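Local structure of YflH protein (Bacillus subtilis, 3D0W) at residues Lys27-Phe32 with Asn72-Leu77; Gly34-Gln39 with Ala58-Tyr63. The protein is of unknown function, a small all-helical member of the DUF3243 family that forms a two-chain assembly. All blocks are in the same frame, centred on the assembly; numbering follows the deposited sequence.

Contact 1: residues Lys27-Phe32 with Asn72-Leu77; sequences KDFEEF and NGEEML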
ATOM      1  N   LYS A  27       1.311  15.133  -6.907  1.00 34.42           N
ATOM      2  CA  LYS A  27       1.548  16.082  -5.831  1.00 36.65           C
ATOM      3  C   LYS A  27       1.067  15.518  -4.498  1.00 35.79           C
ATOM      4  O   LYS A  27       1.775  15.599  -3.490  1.00 36.55           O
ATOM      5  CB  LYS A  27       0.842  17.406  -6.137  1.00 38.44           C
ATOM      6  CG  LYS A  27       1.467  18.601  -5.447  1.00 42.39           C
ATOM      7  CD  LYS A  27       0.792  19.898  -5.856  1.00 45.20           C
ATOM      8  CE  LYS A  27       1.456  21.093  -5.190  1.00 48.27           C
ATOM      9  NZ  LYS A  27       0.762  22.372  -5.520  1.00 50.34           N
ATOM     10  N   ASP A  28      -0.133  14.947  -4.492  1.00 33.87           N
ATOM     11  CA  ASP A  28      -0.679  14.364  -3.275  1.00 31.31           C
ATOM     12  C   ASP A  28       0.264  13.277  -2.762  1.00 29.68           C
ATOM     13  O   ASP A  28       0.496  13.162  -1.559  1.00 28.17           O
ATOM     14  CB  ASP A  28      -2.067  13.766  -3.535  1.00 32.82           C
ATOM     15  CG  ASP A  28      -3.195  14.748  -3.256  1.00 35.91           C
ATOM     16  OD1 ASP A  28      -2.912  15.946  -3.020  1.00 34.88           O
ATOM     17  OD2 ASP A  28      -4.367  14.317  -3.276  1.00 35.04           O
ATOM     18  N   PHE A  29       0.808  12.478  -3.675  1.00 27.18           N
ATOM     19  CA  PHE A  29       1.727  11.424  -3.259  1.00 25.58           C
ATOM     20  C   PHE A  29       3.006  12.045  -2.719  1.00 26.49           C
ATOM     21  O   PHE A  29       3.536  11.608  -1.696  1.00 26.84           O
ATOM     22  CB  PHE A  29       2.077  10.492  -4.417  1.00 20.98           C
ATOM     23  CG  PHE A  29       3.076   9.432  -4.041  1.00 23.44           C
ATOM     24  CD1 PHE A  29       2.694   8.349  -3.257  1.00 23.50           C
ATOM     25  CD2 PHE A  29       4.416   9.564  -4.397  1.00 22.82           C
ATOM     26  CE1 PHE A  29       3.641   7.405  -2.824  1.00 26.67           C
ATOM     27  CE2 PHE A  29       5.368   8.635  -3.973  1.00 23.10           C
ATOM     28  CZ  PHE A  29       4.985   7.555  -3.184  1.00 22.75           C
ATOM     29  N   GLU A  30       3.506  13.065  -3.410  1.00 29.25           N
ATOM     30  CA  GLU A  30       4.726  13.733  -2.982  1.00 31.58           C
ATOM     31  C   GLU A  30       4.574  14.282  -1.576  1.00 32.00           C
ATOM     32  O   GLU A  30       5.503  14.203  -0.770  1.00 31.74           O
ATOM     33  CB  GLU A  30       5.090  14.864  -3.950  1.00 32.65           C
ATOM     34  CG  GLU A  30       5.652  14.373  -5.272  1.00 36.28           C
ATOM     35  CD  GLU A  30       6.808  13.398  -5.090  1.00 39.54           C
ATOM     36  OE1 GLU A  30       7.760  13.720  -4.338  1.00 41.41           O
ATOM     37  OE2 GLU A  30       6.765  12.311  -5.703  1.00 39.90           O
ATOM     38  N   GLU A  31       3.399  14.833  -1.281  1.00 32.78           N
ATOM     39  CA  GLU A  31       3.134  15.384   0.041  1.00 33.71           C
ATOM     40  C   GLU A  31       3.046  14.250   1.056  1.00 32.33           C
ATOM     41  O   GLU A  31       3.575  14.354   2.161  1.00 32.69           O
ATOM     42  CB  GLU A  31       1.825  16.178   0.051  1.00 37.60           C
ATOM     43  CG  GLU A  31       1.827  17.431  -0.816  1.00 41.51           C
ATOM     44  CD  GLU A  31       0.589  18.290  -0.589  1.00 44.01           C
ATOM     45  OE1 GLU A  31      -0.541  17.763  -0.702  1.00 44.01           O
ATOM     46  OE2 GLU A  31       0.746  19.495  -0.298  1.00 46.01           O
ATOM     47  N   PHE A  32       2.365  13.173   0.674  1.00 31.41           N
ATOM     48  CA  PHE A  32       2.213  12.004   1.536  1.00 29.90           C
ATOM     49  C   PHE A  32       3.604  11.489   1.905  1.00 28.46           C
ATOM     50  O   PHE A  32       3.923  11.286   3.075  1.00 27.86           O
ATOM     51  CB  PHE A  32       1.431  10.914   0.794  1.00 30.43           C
ATOM     52  CG  PHE A  32       1.539   9.552   1.420  1.00 30.71           C
ATOM     53  CD1 PHE A  32       0.992   9.299   2.674  1.00 33.05           C
ATOM     54  CD2 PHE A  32       2.198   8.521   0.757  1.00 31.98           C
ATOM     55  CE1 PHE A  32       1.098   8.038   3.258  1.00 31.72           C
ATOM     56  CE2 PHE A  32       2.310   7.258   1.331  1.00 33.21           C
ATOM     57  CZ  PHE A  32       1.756   7.018   2.588  1.00 32.64           C
ATOM     58  N   ASN A  72      -6.166  10.937   2.801  1.00 23.60           N
ATOM     59  CA  ASN A  72      -6.052  10.731   1.366  1.00 21.51           C
ATOM     60  C   ASN A  72      -6.037   9.235   1.039  1.00 21.07           C
ATOM     61  O   ASN A  72      -5.946   8.402   1.943  1.00 18.65           O
ATOM     62  CB  ASN A  72      -4.783  11.410   0.826  1.00 23.22           C
ATOM     63  CG  ASN A  72      -3.531  11.027   1.600  1.00 24.40           C
ATOM     64  OD1 ASN A  72      -3.214   9.844   1.768  1.00 21.52           O
ATOM     65  ND2 ASN A  72      -2.802  12.038   2.070  1.00 27.38           N
ATOM     66  N   GLY A  73      -6.142   8.915  -0.249  1.00 19.31           N
ATOM     67  CA  GLY A  73      -6.147   7.527  -0.694  1.00 20.13           C
ATOM     68  C   GLY A  73      -4.940   6.726  -0.239  1.00 19.61           C
ATOM     69  O   GLY A  73      -5.056   5.532   0.041  1.00 20.13           O
ATOM     70  N   GLU A  74      -3.781   7.375  -0.179  1.00 18.52           N
ATOM     71  CA  GLU A  74      -2.561   6.713   0.251  1.00 20.50           C
ATOM     72  C   GLU A  74      -2.736   6.187   1.674  1.00 19.33           C
ATOM     73  O   GLU A  74      -2.501   5.004   1.963  1.00 19.48           O
ATOM     74  CB  GLU A  74      -1.372   7.687   0.213  1.00 21.89           C
ATOM     75  CG  GLU A  74      -0.795   7.950  -1.179  1.00 23.91           C
ATOM     76  CD  GLU A  74      -1.554   9.004  -1.976  1.00 27.03           C
ATOM     77  OE1 GLU A  74      -2.644   9.440  -1.539  1.00 25.97           O
ATOM     78  OE2 GLU A  74      -1.052   9.390  -3.053  1.00 28.40           O
ATOM     79  N   GLU A  75      -3.170   7.073   2.560  1.00 17.41           N
ATOM     80  CA  GLU A  75      -3.355   6.721   3.960  1.00 19.36           C
ATOM     81  C   GLU A  75      -4.475   5.720   4.185  1.00 17.29           C
ATOM     82  O   GLU A  75      -4.396   4.874   5.082  1.00 15.23           O
ATOM     83  CB  GLU A  75      -3.590   7.992   4.768  1.00 19.14           C
ATOM     84  CG  GLU A  75      -2.317   8.822   4.895  1.00 25.62           C
ATOM     85  CD  GLU A  75      -2.566  10.218   5.441  1.00 26.96           C
ATOM     86  OE1 GLU A  75      -3.631  10.451   6.057  1.00 29.05           O
ATOM     87  OE2 GLU A  75      -1.680  11.077   5.262  1.00 30.46           O
HETATM   88  N   MSE A  76      -5.517   5.821   3.371  1.00 16.95           N
HETATM   89  CA  MSE A  76      -6.640   4.910   3.478  1.00 17.76           C
HETATM   90  C   MSE A  76      -6.170   3.495   3.133  1.00 17.47           C
HETATM   91  O   MSE A  76      -6.454   2.546   3.861  1.00 15.94           O
HETATM   92  CB  MSE A  76      -7.752   5.329   2.526  1.00 20.64           C
HETATM   93  CG  MSE A  76      -8.964   4.449   2.617  1.00 27.57           C
HETATM   94 SE   MSE A  76      -9.786   4.551   4.371  1.00 39.21          SE
HETATM   95  CE  MSE A  76     -11.543   5.054   3.760  1.00 37.44           C
ATOM     96  N   LEU A  77      -5.451   3.349   2.022  1.00 17.93           N
ATOM     97  CA  LEU A  77      -4.953   2.026   1.640  1.00 17.01           C
ATOM     98  C   LEU A  77      -4.009   1.476   2.715  1.00 16.48           C
ATOM     99  O   LEU A  77      -4.115   0.313   3.103  1.00 17.43           O
ATOM    100  CB  LEU A  77      -4.224   2.088   0.290  1.00 18.28           C
ATOM    101  CG  LEU A  77      -3.625   0.767  -0.229  1.00 19.68           C
ATOM    102  CD1 LEU A  77      -4.729  -0.244  -0.414  1.00 21.53           C
ATOM    103  CD2 LEU A  77      -2.908   0.995  -1.565  1.00 22.31           C
TER
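Phe32, on the long helix 23-48, lies with one ring face against Glu74, in the first turn of helix 73-84; the contact is a helix-helix packing within an all-helical fold. Glu74 CB stands almost squarely over the ring, 3.6 Å from the Phe32 ring centroid and 7° off its normal, a CH-pi contact, while Glu74 CG sits over CD2 on the same face. The Glu74 chain then bends at chi2 and turns its carboxylate away from the ring toward Phe29, where Glu74 OE2 comes 3.4 Å from Phe29 CA and also lies in the ring plane at the Phe29 edge. Glu75 and the Phe32 side chain run antiparallel to one another, with Glu75 CG 3.9 Å from Phe32 CE1, and the Glu75 carboxylate oxygen OE1 is held by the backbone N of Gln71. The two segment axes make an angle of 58° and approach to 10.6 Å. The second subunit also packs here, with its Glu80 on Phe29 and its Gly73 on Glu74. Asn72 is the N-cap of helix 73-84: its OD1 accepts from Glu75 N at 2.9 Å with an N-H...O angle of 163°.

Contact 2: residues Gly34-Gln39 with Ala58-Tyr63; sequences GYLKKQ and AILGDY
Tyr35 and Tyr63 both swing CG to the far side of the CA-CB bond from their own N (chi1 156° in Tyr63), which carries the two phenol rings between helix 23-48 and helix 56-65, a helix-helix crossing in this all-helical fold, while Gln39 folds back at chi2 to set its amide beside Tyr63. The axes of the two segments cross at 112° and come within 10.1 Å. Tyr63 extends toward the long helix, where three residues meet its ring. That ring is inclined to the ring of Tyr35 with the planes at 79°, and the Tyr63 hydroxyl lies in the Tyr35 ring plane, at the edge formed by CD2 and CE2. Leu36 lies roughly perpendicular to Tyr63 and brings CD2 to 3.5 Å from Tyr63 CE2. The Gln39 amide stands steeply to the Tyr63 ring, with NE2 3.2 Å from Tyr63 CD1, and Gln39 CD also lies over one face of the Tyr35 ring, off-centre, near the edge of the ring. Were Tyr63 an alanine, Leu36 CD2 and Gln39 NE2 would probably lose the ring they pack against, with a gap opening between the two helices and the amide freer to turn. Tyr35 OH is hydrogen-bonded to Glu68, in the loop beyond helix 56-65. Deeper in the fold, Leu60 CD2 comes 4.3 Å from Leu36 CB, and Leu97 and Val101 of helix 87-101 pack on Leu36, joining a third helix to the pair. Toward the start of helix 56-65, the methyl CG2 of Ile59 lies 3.5 Å from Gln39 O.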
ATOM      1  N   GLY A  34       6.362  13.068   1.813  1.00 27.62           N
ATOM      2  CA  GLY A  34       7.037  14.043   2.655  1.00 28.39           C
ATOM      3  C   GLY A  34       6.600  13.980   4.110  1.00 27.96           C
ATOM      4  O   GLY A  34       7.386  14.255   5.019  1.00 27.29           O
ATOM      5  N   TYR A  35       5.336  13.631   4.332  1.00 29.56           N
ATOM      6  CA  TYR A  35       4.796  13.516   5.682  1.00 29.23           C
ATOM      7  C   TYR A  35       5.436  12.315   6.390  1.00 30.71           C
ATOM      8  O   TYR A  35       5.744  12.377   7.581  1.00 31.28           O
ATOM      9  CB  TYR A  35       3.269  13.358   5.616  1.00 30.19           C
ATOM     10  CG  TYR A  35       2.597  13.136   6.951  1.00 32.98           C
ATOM     11  CD1 TYR A  35       2.703  14.079   7.974  1.00 32.55           C
ATOM     12  CD2 TYR A  35       1.859  11.976   7.198  1.00 32.63           C
ATOM     13  CE1 TYR A  35       2.093  13.872   9.209  1.00 34.07           C
ATOM     14  CE2 TYR A  35       1.248  11.758   8.426  1.00 33.19           C
ATOM     15  CZ  TYR A  35       1.368  12.711   9.431  1.00 35.76           C
ATOM     16  OH  TYR A  35       0.774  12.499  10.659  1.00 36.00           O
ATOM     17  N   LEU A  36       5.641  11.224   5.657  1.00 28.34           N
ATOM     18  CA  LEU A  36       6.262  10.038   6.239  1.00 27.67           C
ATOM     19  C   LEU A  36       7.712  10.362   6.559  1.00 25.73           C
ATOM     20  O   LEU A  36       8.224  10.018   7.624  1.00 24.96           O
ATOM     21  CB  LEU A  36       6.196   8.854   5.264  1.00 25.84           C
ATOM     22  CG  LEU A  36       4.793   8.334   4.909  1.00 27.95           C
ATOM     23  CD1 LEU A  36       4.905   7.071   4.062  1.00 26.87           C
ATOM     24  CD2 LEU A  36       4.019   8.046   6.169  1.00 27.12           C
ATOM     25  N   LYS A  37       8.376  11.026   5.622  1.00 27.66           N
ATOM     26  CA  LYS A  37       9.760  11.411   5.821  1.00 29.38           C
ATOM     27  C   LYS A  37       9.848  12.306   7.066  1.00 30.02           C
ATOM     28  O   LYS A  37      10.836  12.260   7.796  1.00 30.38           O
ATOM     29  CB  LYS A  37      10.284  12.135   4.577  1.00 31.92           C
ATOM     30  CG  LYS A  37      11.798  12.282   4.540  1.00 36.92           C
ATOM     31  CD  LYS A  37      12.291  12.716   3.164  1.00 40.93           C
ATOM     32  CE  LYS A  37      11.999  11.657   2.107  1.00 43.95           C
ATOM     33  NZ  LYS A  37      12.544  12.028   0.772  1.00 45.89           N
ATOM     34  N   LYS A  38       8.805  13.103   7.318  1.00 30.76           N
ATOM     35  CA  LYS A  38       8.769  13.981   8.495  1.00 32.24           C
ATOM     36  C   LYS A  38       8.714  13.140   9.759  1.00 31.13           C
ATOM     37  O   LYS A  38       9.407  13.428  10.742  1.00 28.77           O
ATOM     38  CB  LYS A  38       7.543  14.907   8.477  1.00 34.73           C
ATOM     39  CG  LYS A  38       7.588  16.019   7.439  1.00 41.28           C
ATOM     40  CD  LYS A  38       7.198  17.380   8.035  1.00 44.03           C
ATOM     41  CE  LYS A  38       5.718  17.475   8.409  1.00 46.46           C
ATOM     42  NZ  LYS A  38       5.328  16.609   9.562  1.00 48.23           N
ATOM     43  N   GLN A  39       7.872  12.108   9.727  1.00 29.16           N
ATOM     44  CA  GLN A  39       7.709  11.193  10.854  1.00 30.09           C
ATOM     45  C   GLN A  39       9.052  10.573  11.210  1.00 29.24           C
ATOM     46  O   GLN A  39       9.433  10.521  12.378  1.00 29.60           O
ATOM     47  CB  GLN A  39       6.753  10.045  10.505  1.00 32.68           C
ATOM     48  CG  GLN A  39       5.406  10.426   9.917  1.00 37.06           C
ATOM     49  CD  GLN A  39       4.524  11.153  10.900  1.00 38.90           C
ATOM     50  OE1 GLN A  39       4.580  12.373  11.017  1.00 43.94           O
ATOM     51  NE2 GLN A  39       3.706  10.400  11.625  1.00 40.67           N
ATOM     52  N   ALA A  58      10.638   0.946  12.442  1.00 19.31           N
ATOM     53  CA  ALA A  58      10.022   0.959  13.766  1.00 21.23           C
ATOM     54  C   ALA A  58       9.172   2.218  13.904  1.00 21.58           C
ATOM     55  O   ALA A  58       8.049   2.173  14.402  1.00 20.07           O
ATOM     56  CB  ALA A  58      11.096   0.922  14.853  1.00 21.86           C
ATOM     57  N   ILE A  59       9.711   3.342  13.440  1.00 23.61           N
ATOM     58  CA  ILE A  59       8.999   4.609  13.509  1.00 22.81           C
ATOM     59  C   ILE A  59       7.735   4.597  12.649  1.00 21.96           C
ATOM     60  O   ILE A  59       6.669   5.025  13.097  1.00 22.18           O
ATOM     61  CB  ILE A  59       9.912   5.772  13.085  1.00 26.74           C
ATOM     62  CG1 ILE A  59      11.074   5.898  14.081  1.00 26.06           C
ATOM     63  CG2 ILE A  59       9.117   7.067  13.031  1.00 26.47           C
ATOM     64  CD1 ILE A  59      12.234   6.765  13.577  1.00 25.21           C
ATOM     65  N   LEU A  60       7.838   4.101  11.419  1.00 20.57           N
ATOM     66  CA  LEU A  60       6.669   4.047  10.547  1.00 21.32           C
ATOM     67  C   LEU A  60       5.634   3.061  11.100  1.00 20.27           C
ATOM     68  O   LEU A  60       4.432   3.268  10.949  1.00 19.93           O
ATOM     69  CB  LEU A  60       7.082   3.666   9.113  1.00 20.48           C
ATOM     70  CG  LEU A  60       7.907   4.739   8.383  1.00 24.15           C
ATOM     71  CD1 LEU A  60       8.216   4.315   6.954  1.00 22.95           C
ATOM     72  CD2 LEU A  60       7.121   6.049   8.369  1.00 24.20           C
ATOM     73  N   GLY A  61       6.110   1.997  11.746  1.00 21.43           N
ATOM     74  CA  GLY A  61       5.205   1.016  12.333  1.00 22.89           C
ATOM     75  C   GLY A  61       4.403   1.656  13.455  1.00 23.33           C
ATOM     76  O   GLY A  61       3.179   1.486  13.537  1.00 20.40           O
ATOM     77  N   ASP A  62       5.094   2.394  14.324  1.00 23.21           N
ATOM     78  CA  ASP A  62       4.427   3.090  15.419  1.00 24.73           C
ATOM     79  C   ASP A  62       3.415   4.078  14.841  1.00 23.42           C
ATOM     80  O   ASP A  62       2.323   4.254  15.382  1.00 26.81           O
ATOM     81  CB  ASP A  62       5.439   3.839  16.297  1.00 25.78           C
ATOM     82  CG  ASP A  62       6.307   2.904  17.125  1.00 31.49           C
ATOM     83  OD1 ASP A  62       5.928   1.725  17.301  1.00 33.62           O
ATOM     84  OD2 ASP A  62       7.366   3.352  17.613  1.00 36.93           O
ATOM     85  N   TYR A  63       3.781   4.720  13.736  1.00 23.76           N
ATOM     86  CA  TYR A  63       2.899   5.680  13.072  1.00 22.06           C
ATOM     87  C   TYR A  63       1.592   5.003  12.645  1.00 22.53           C
ATOM     88  O   TYR A  63       0.493   5.480  12.960  1.00 20.11           O
ATOM     89  CB  TYR A  63       3.609   6.278  11.851  1.00 21.44           C
ATOM     90  CG  TYR A  63       2.683   6.815  10.776  1.00 25.23           C
ATOM     91  CD1 TYR A  63       1.821   7.887  11.028  1.00 27.42           C
ATOM     92  CD2 TYR A  63       2.664   6.242   9.510  1.00 25.68           C
ATOM     93  CE1 TYR A  63       0.962   8.371  10.037  1.00 24.96           C
ATOM     94  CE2 TYR A  63       1.816   6.714   8.516  1.00 26.37           C
ATOM     95  CZ  TYR A  63       0.968   7.776   8.783  1.00 27.72           C
ATOM     96  OH  TYR A  63       0.134   8.229   7.789  1.00 29.84           O
TER

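Overall arrangement
Contacts 1 and 2 share helix 23-48, which lends successive turns to two helices that follow each other in the chain, 56-65 and 73-84. Segments 58-63 and 72-77 thus both pack against one long helix, and the chain stretch spanned by contact 2 falls within that spanned by contact 1. Their centres are about 13 Å apart, yet the two meet through Glu75: its CG is 3.8 Å from Tyr63 OH, and its OE2 is 4.1 Å from Tyr35 CD2. Contact 2 lies deeper, its centre about 5 Å from that of the chain, against about 10 Å for contact 1, whereas contact 1 is the one touched by the second subunit.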